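Local coordinates for protein HTH-type transcriptional regulator AscG (Escherichia coli, PDB 3BRQ) that represses transcription of the cryptic asc operon as a sequence-specific DNA-binding regulator of the LacI family, at residues Leu55-Lys60 with Ile70-Asp75; Leu22-Thr27 with Glu38-Ala43. All blocks are in the same frame, centred on the assembly; numbering follows the deposited sequence.

Contact 1 (Leu55-Lys60 with Ile70-Asp75); sequences LLADGK and IQYLLD
Strand 55-60 and helix 70-75 run nearly antiparallel, their segment axes 153° apart and 9.0 Å at closest approach, with Ala57 CA and Leu73 CA 7.2 Å from each other. This is the strand-to-helix step of a Rossmann-like alpha/beta layer in the periplasmic-binding-protein fold of LacI-type repressors: the chain leaves strand 53-60, turns, and lays helix 63-75 back against the parallel sheet. Leu73 carries the contact. Its CG stands anti to its own carbonyl carbon (chi1 -72°), which brings the forked end down on the methyl of Ala57, with CG and CD2 each 3.7 Å from Ala57 CB. CD2 also reaches along the strand to Leu55 CB at 4.1 Å, bridging two alternate residues that face the helix. Leu73 further touches Val25 and Ile81 of the next two strands in the sheet, so an alanine here would probably leave a gap above Ala57 and deprive three strands of a shared apolar partner. Tyr72 flanks this core; its hydroxyl is hydrogen-bonded to Thr21 of the second subunit, and the backbone of Leu55, Leu56 and Ala57 pairs antiparallel with a strand of that subunit, carrying the sheet across the dimer interface. The tyrosine ring presents an edge to the strand, near its plane, where Tyr72 CD2 lies 4.4 Å from Ala57 CB.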
loop_
_atom_site.group_PDB
_atom_site.type_symbol
_atom_site.label_atom_id
_atom_site.label_comp_id
_atom_site.label_asym_id
_atom_site.label_seq_id
_atom_site.Cartn_x
_atom_site.Cartn_y
_atom_site.Cartn_z
ATOM N N LEU B 55 9.465 -16.685 4.215
ATOM C CA LEU B 55 8.256 -16.855 5.043
ATOM C C LEU B 55 7.947 -15.535 5.758
ATOM O O LEU B 55 8.833 -14.975 6.386
ATOM C CB LEU B 55 8.465 -17.938 6.121
ATOM C CG LEU B 55 8.231 -19.393 5.662
ATOM C CD1 LEU B 55 8.364 -20.363 6.845
ATOM C CD2 LEU B 55 6.863 -19.533 4.974
ATOM N N LEU B 56 6.731 -15.019 5.653
ATOM C CA LEU B 56 6.373 -13.819 6.463
ATOM C C LEU B 56 5.317 -14.222 7.483
ATOM O O LEU B 56 4.284 -14.723 7.104
ATOM C CB LEU B 56 5.790 -12.730 5.567
ATOM C CG LEU B 56 5.060 -11.547 6.171
ATOM C CD1 LEU B 56 6.039 -10.595 6.829
ATOM C CD2 LEU B 56 4.335 -10.808 5.036
ATOM N N ALA B 57 5.567 -13.946 8.760
ATOM C CA ALA B 57 4.568 -14.192 9.780
ATOM C C ALA B 57 3.960 -12.862 10.257
ATOM O O ALA B 57 4.671 -11.875 10.496
ATOM C CB ALA B 57 5.200 -15.007 10.983
ATOM N N ASP B 58 2.638 -12.841 10.376
ATOM C CA ASP B 58 1.935 -11.725 10.968
ATOM C C ASP B 58 2.496 -11.516 12.413
ATOM O O ASP B 58 2.362 -12.368 13.262
ATOM C CB ASP B 58 0.461 -12.090 11.054
ATOM C CG ASP B 58 -0.415 -10.959 11.534
ATOM O OD1 ASP B 58 0.113 -9.824 11.678
ATOM O OD2 ASP B 58 -1.632 -11.250 11.768
ATOM N N GLY B 59 3.078 -10.381 12.678
ATOM C CA GLY B 59 3.489 -10.059 14.077
ATOM C C GLY B 59 2.294 -9.516 14.872
ATOM O O GLY B 59 2.415 -9.220 16.082
ATOM N N LYS B 60 1.149 -9.367 14.186
ATOM C CA LYS B 60 -0.141 -8.977 14.826
ATOM C C LYS B 60 -0.086 -7.585 15.384
ATOM O O LYS B 60 0.236 -6.659 14.653
ATOM C CB LYS B 60 -0.623 -10.005 15.864
ATOM C CG LYS B 60 -0.672 -11.408 15.359
ATOM C CD LYS B 60 -1.134 -12.417 16.382
ATOM C CE LYS B 60 -1.120 -13.816 15.701
ATOM N NZ LYS B 60 -1.524 -14.941 16.636
ATOM N N ILE B 70 8.240 -14.332 16.205
ATOM C CA ILE B 70 9.641 -14.646 16.023
ATOM C C ILE B 70 9.877 -16.120 16.377
ATOM O O ILE B 70 10.372 -16.872 15.556
ATOM C CB ILE B 70 10.592 -13.672 16.846
ATOM C CG1 ILE B 70 10.585 -12.261 16.214
ATOM C CG2 ILE B 70 12.067 -14.273 16.959
ATOM C CD1 ILE B 70 11.029 -11.118 17.175
ATOM N N GLN B 71 9.506 -16.528 17.592
ATOM C CA GLN B 71 9.588 -17.942 18.006
ATOM C C GLN B 71 8.869 -18.906 17.106
ATOM O O GLN B 71 9.366 -20.009 16.877
ATOM C CB GLN B 71 9.037 -18.138 19.409
ATOM C CG GLN B 71 9.439 -19.487 19.990
ATOM C CD GLN B 71 10.963 -19.658 20.068
ATOM O OE1 GLN B 71 11.655 -18.826 20.663
ATOM N NE2 GLN B 71 11.485 -20.748 19.480
ATOM N N TYR B 72 7.668 -18.536 16.672
ATOM C CA TYR B 72 6.931 -19.331 15.712
ATOM C C TYR B 72 7.810 -19.622 14.514
ATOM O O TYR B 72 7.949 -20.772 14.124
ATOM C CB TYR B 72 5.645 -18.624 15.290
ATOM C CG TYR B 72 4.805 -19.365 14.261
ATOM C CD1 TYR B 72 4.294 -20.648 14.528
ATOM C CD2 TYR B 72 4.532 -18.799 13.024
ATOM C CE1 TYR B 72 3.518 -21.336 13.578
ATOM C CE2 TYR B 72 3.746 -19.493 12.061
ATOM C CZ TYR B 72 3.248 -20.760 12.358
ATOM O OH TYR B 72 2.484 -21.466 11.412
ATOM N N LEU B 73 8.393 -18.599 13.911
ATOM C CA LEU B 73 9.201 -18.818 12.703
ATOM C C LEU B 73 10.419 -19.682 12.910
ATOM O O LEU B 73 10.739 -20.503 12.062
ATOM C CB LEU B 73 9.603 -17.505 12.012
ATOM C CG LEU B 73 8.532 -16.699 11.274
ATOM C CD1 LEU B 73 9.170 -15.444 10.718
ATOM C CD2 LEU B 73 7.837 -17.506 10.131
ATOM N N LEU B 74 11.081 -19.511 14.035
ATOM C CA LEU B 74 12.176 -20.401 14.395
ATOM C C LEU B 74 11.760 -21.884 14.530
ATOM O O LEU B 74 12.483 -22.800 14.072
ATOM C CB LEU B 74 12.799 -19.909 15.694
ATOM C CG LEU B 74 13.395 -18.541 15.454
ATOM C CD1 LEU B 74 14.096 -18.078 16.749
ATOM C CD2 LEU B 74 14.389 -18.597 14.232
ATOM N N ASP B 75 10.562 -22.105 15.091
ATOM C CA ASP B 75 10.043 -23.434 15.302
ATOM C C ASP B 75 9.580 -23.974 13.944
ATOM O O ASP B 75 9.249 -25.163 13.823
ATOM C CB ASP B 75 8.847 -23.368 16.236
ATOM C CG ASP B 75 9.236 -23.019 17.660
ATOM O OD1 ASP B 75 10.428 -23.010 17.952
ATOM O OD2 ASP B 75 8.355 -22.765 18.486
#

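Contact 2 (Leu22-Thr27 with Glu38-Ala43); sequences LGLVVT and ELLFHA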
loop_
_atom_site.group_PDB
_atom_site.type_symbol
_atom_site.label_atom_id
_atom_site.label_comp_id
_atom_site.label_asym_id
_atom_site.label_seq_id
_atom_site.Cartn_x
_atom_site.Cartn_y
_atom_site.Cartn_z
ATOM N N LEU B 22 14.311 -17.618 4.898
ATOM C CA LEU B 22 14.384 -16.331 5.590
ATOM C C LEU B 22 13.010 -15.950 6.139
ATOM O O LEU B 22 12.011 -15.863 5.407
ATOM C CB LEU B 22 14.828 -15.206 4.640
ATOM C CG LEU B 22 16.243 -14.667 4.651
ATOM C CD1 LEU B 22 16.545 -13.941 3.355
ATOM C CD2 LEU B 22 16.403 -13.688 5.865
ATOM N N GLY B 23 12.965 -15.710 7.434
ATOM C CA GLY B 23 11.719 -15.365 8.106
ATOM C C GLY B 23 11.563 -13.876 8.299
ATOM O O GLY B 23 12.503 -13.177 8.774
ATOM N N LEU B 24 10.372 -13.366 7.992
ATOM C CA LEU B 24 10.063 -11.950 8.210
ATOM C C LEU B 24 8.919 -11.827 9.211
ATOM O O LEU B 24 7.920 -12.546 9.089
ATOM C CB LEU B 24 9.624 -11.286 6.902
ATOM C CG LEU B 24 10.697 -10.828 5.914
ATOM C CD1 LEU B 24 12.014 -11.595 6.002
ATOM C CD2 LEU B 24 10.132 -10.838 4.474
ATOM N N VAL B 25 9.056 -10.920 10.193
ATOM C CA VAL B 25 7.958 -10.679 11.170
ATOM C C VAL B 25 7.608 -9.182 11.015
ATOM O O VAL B 25 8.490 -8.339 11.152
ATOM C CB VAL B 25 8.385 -10.925 12.667
ATOM C CG1 VAL B 25 7.230 -10.516 13.620
ATOM C CG2 VAL B 25 8.642 -12.365 12.898
ATOM N N VAL B 26 6.355 -8.858 10.724
ATOM C CA VAL B 26 5.913 -7.485 10.487
ATOM C C VAL B 26 4.545 -7.308 11.158
ATOM O O VAL B 26 3.667 -8.168 11.057
ATOM C CB VAL B 26 5.818 -7.131 9.006
ATOM C CG1 VAL B 26 5.306 -5.711 8.796
ATOM C CG2 VAL B 26 7.183 -7.311 8.322
ATOM N N THR B 27 4.440 -6.228 11.950
ATOM C CA THR B 27 3.212 -5.883 12.674
ATOM C C THR B 27 2.065 -5.539 11.699
ATOM O O THR B 27 2.269 -4.916 10.642
ATOM C CB THR B 27 3.507 -4.735 13.717
ATOM O OG1 THR B 27 4.645 -5.130 14.523
ATOM C CG2 THR B 27 2.379 -4.576 14.702
ATOM N N GLU B 38 6.490 -2.404 -0.681
ATOM C CA GLU B 38 7.834 -2.139 -1.192
ATOM C C GLU B 38 8.892 -2.956 -0.466
ATOM O O GLU B 38 9.718 -3.605 -1.116
ATOM C CB GLU B 38 8.191 -0.666 -1.087
ATOM C CG GLU B 38 8.979 -0.151 -2.299
ATOM C CD GLU B 38 9.776 1.126 -1.993
ATOM O OE1 GLU B 38 9.325 1.934 -1.132
ATOM O OE2 GLU B 38 10.863 1.323 -2.601
ATOM N N LEU B 39 8.854 -2.967 0.872
ATOM C CA LEU B 39 9.857 -3.708 1.603
ATOM C C LEU B 39 9.725 -5.202 1.314
ATOM O O LEU B 39 10.719 -5.891 1.156
ATOM C CB LEU B 39 9.844 -3.382 3.129
ATOM C CG LEU B 39 9.042 -4.106 4.207
ATOM C CD1 LEU B 39 9.654 -5.427 4.614
ATOM C CD2 LEU B 39 9.001 -3.218 5.486
ATOM N N LEU B 40 8.488 -5.691 1.206
ATOM C CA LEU B 40 8.259 -7.121 1.007
ATOM C C LEU B 40 8.718 -7.524 -0.388
ATOM O O LEU B 40 9.283 -8.591 -0.596
ATOM C CB LEU B 40 6.780 -7.472 1.201
ATOM C CG LEU B 40 6.355 -8.947 1.193
ATOM C CD1 LEU B 40 7.113 -9.788 2.241
ATOM C CD2 LEU B 40 4.872 -9.092 1.411
ATOM N N PHE B 41 8.470 -6.639 -1.332
ATOM C CA PHE B 41 8.838 -6.882 -2.723
ATOM C C PHE B 41 10.338 -7.055 -2.847
ATOM O O PHE B 41 10.809 -7.993 -3.490
ATOM C CB PHE B 41 8.380 -5.740 -3.624
ATOM C CG PHE B 41 8.835 -5.907 -5.060
ATOM C CD1 PHE B 41 8.399 -6.994 -5.808
ATOM C CD2 PHE B 41 9.751 -5.020 -5.622
ATOM C CE1 PHE B 41 8.833 -7.199 -7.142
ATOM C CE2 PHE B 41 10.213 -5.209 -6.942
ATOM C CZ PHE B 41 9.730 -6.313 -7.715
ATOM N N HIS B 42 11.099 -6.161 -2.212
ATOM C CA HIS B 42 12.548 -6.236 -2.320
ATOM C C HIS B 42 13.150 -7.342 -1.473
ATOM O O HIS B 42 14.124 -7.955 -1.880
ATOM C CB HIS B 42 13.211 -4.891 -2.031
ATOM C CG HIS B 42 12.880 -3.843 -3.041
ATOM N ND1 HIS B 42 13.407 -3.851 -4.314
ATOM C CD2 HIS B 42 12.061 -2.768 -2.977
ATOM C CE1 HIS B 42 12.926 -2.822 -4.992
ATOM N NE2 HIS B 42 12.106 -2.151 -4.201
ATOM N N ALA B 43 12.618 -7.581 -0.276
ATOM C CA ALA B 43 12.971 -8.808 0.450
ATOM C C ALA B 43 12.731 -10.097 -0.356
ATOM O O ALA B 43 13.602 -10.952 -0.416
ATOM C CB ALA B 43 12.242 -8.890 1.796
#
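The first beta-alpha-beta unit of the modelled chain, strand 21-27, helix 36-49 and strand 53-60, is held together here by apolar packing of one leucine of the first strand on a leucine and an alanine of the helix. Such crossover units build the Rossmann-like layers of the periplasmic-binding-protein fold, and the backbones stay well apart: Leu24 CA and Leu40 CA, the nearest pair, are 8.9 Å from each other. Side chains fill the space between. From the strand, Leu24 sends CD2 to two residues on successive turns of the helix, meeting Leu40 CD1 at 3.9 Å and the methyl of Ala43. Leu40 does not aim its CB at the strand; its CG lies anti to the backbone N (chi1 -173°), and this swing carries CD1 over to meet Leu24, the two side chains crossing obliquely. Leu39 and Val26 also aim their CB atoms across the gap but approach less closely. Around this core, Leu56 of strand 53-60 touches both Leu24 and Leu40, Met82 of strand 80-84 packs on Leu24, and Leu39 reaches Ile259 of helix 255-270. Ala43, unlike Leu40, points its short side chain straight at the strand, and its CB comes to 3.9 Å from Leu24 CD2.

Overall arrangement
Contacts 1 and 2 follow one another along the chain, their centres 11 Å apart, and place helices 36-49 and 63-75 on opposite faces of one parallel sheet. Strands 53-60 and 21-27 are neighbours in it, joined by probable hydrogen bonds from Leu24 N to Leu55 O (2.7 Å) and from Ala57 N to Leu24 O (2.8 Å). Alternation along the strands divides the side chains: Leu55 and Ala57 serve contact 1, whereas Leu56 turns to the other face and joins the leucine cluster of contact 2. Both contacts also touch the second subunit, linking this layered core to the dimer interface.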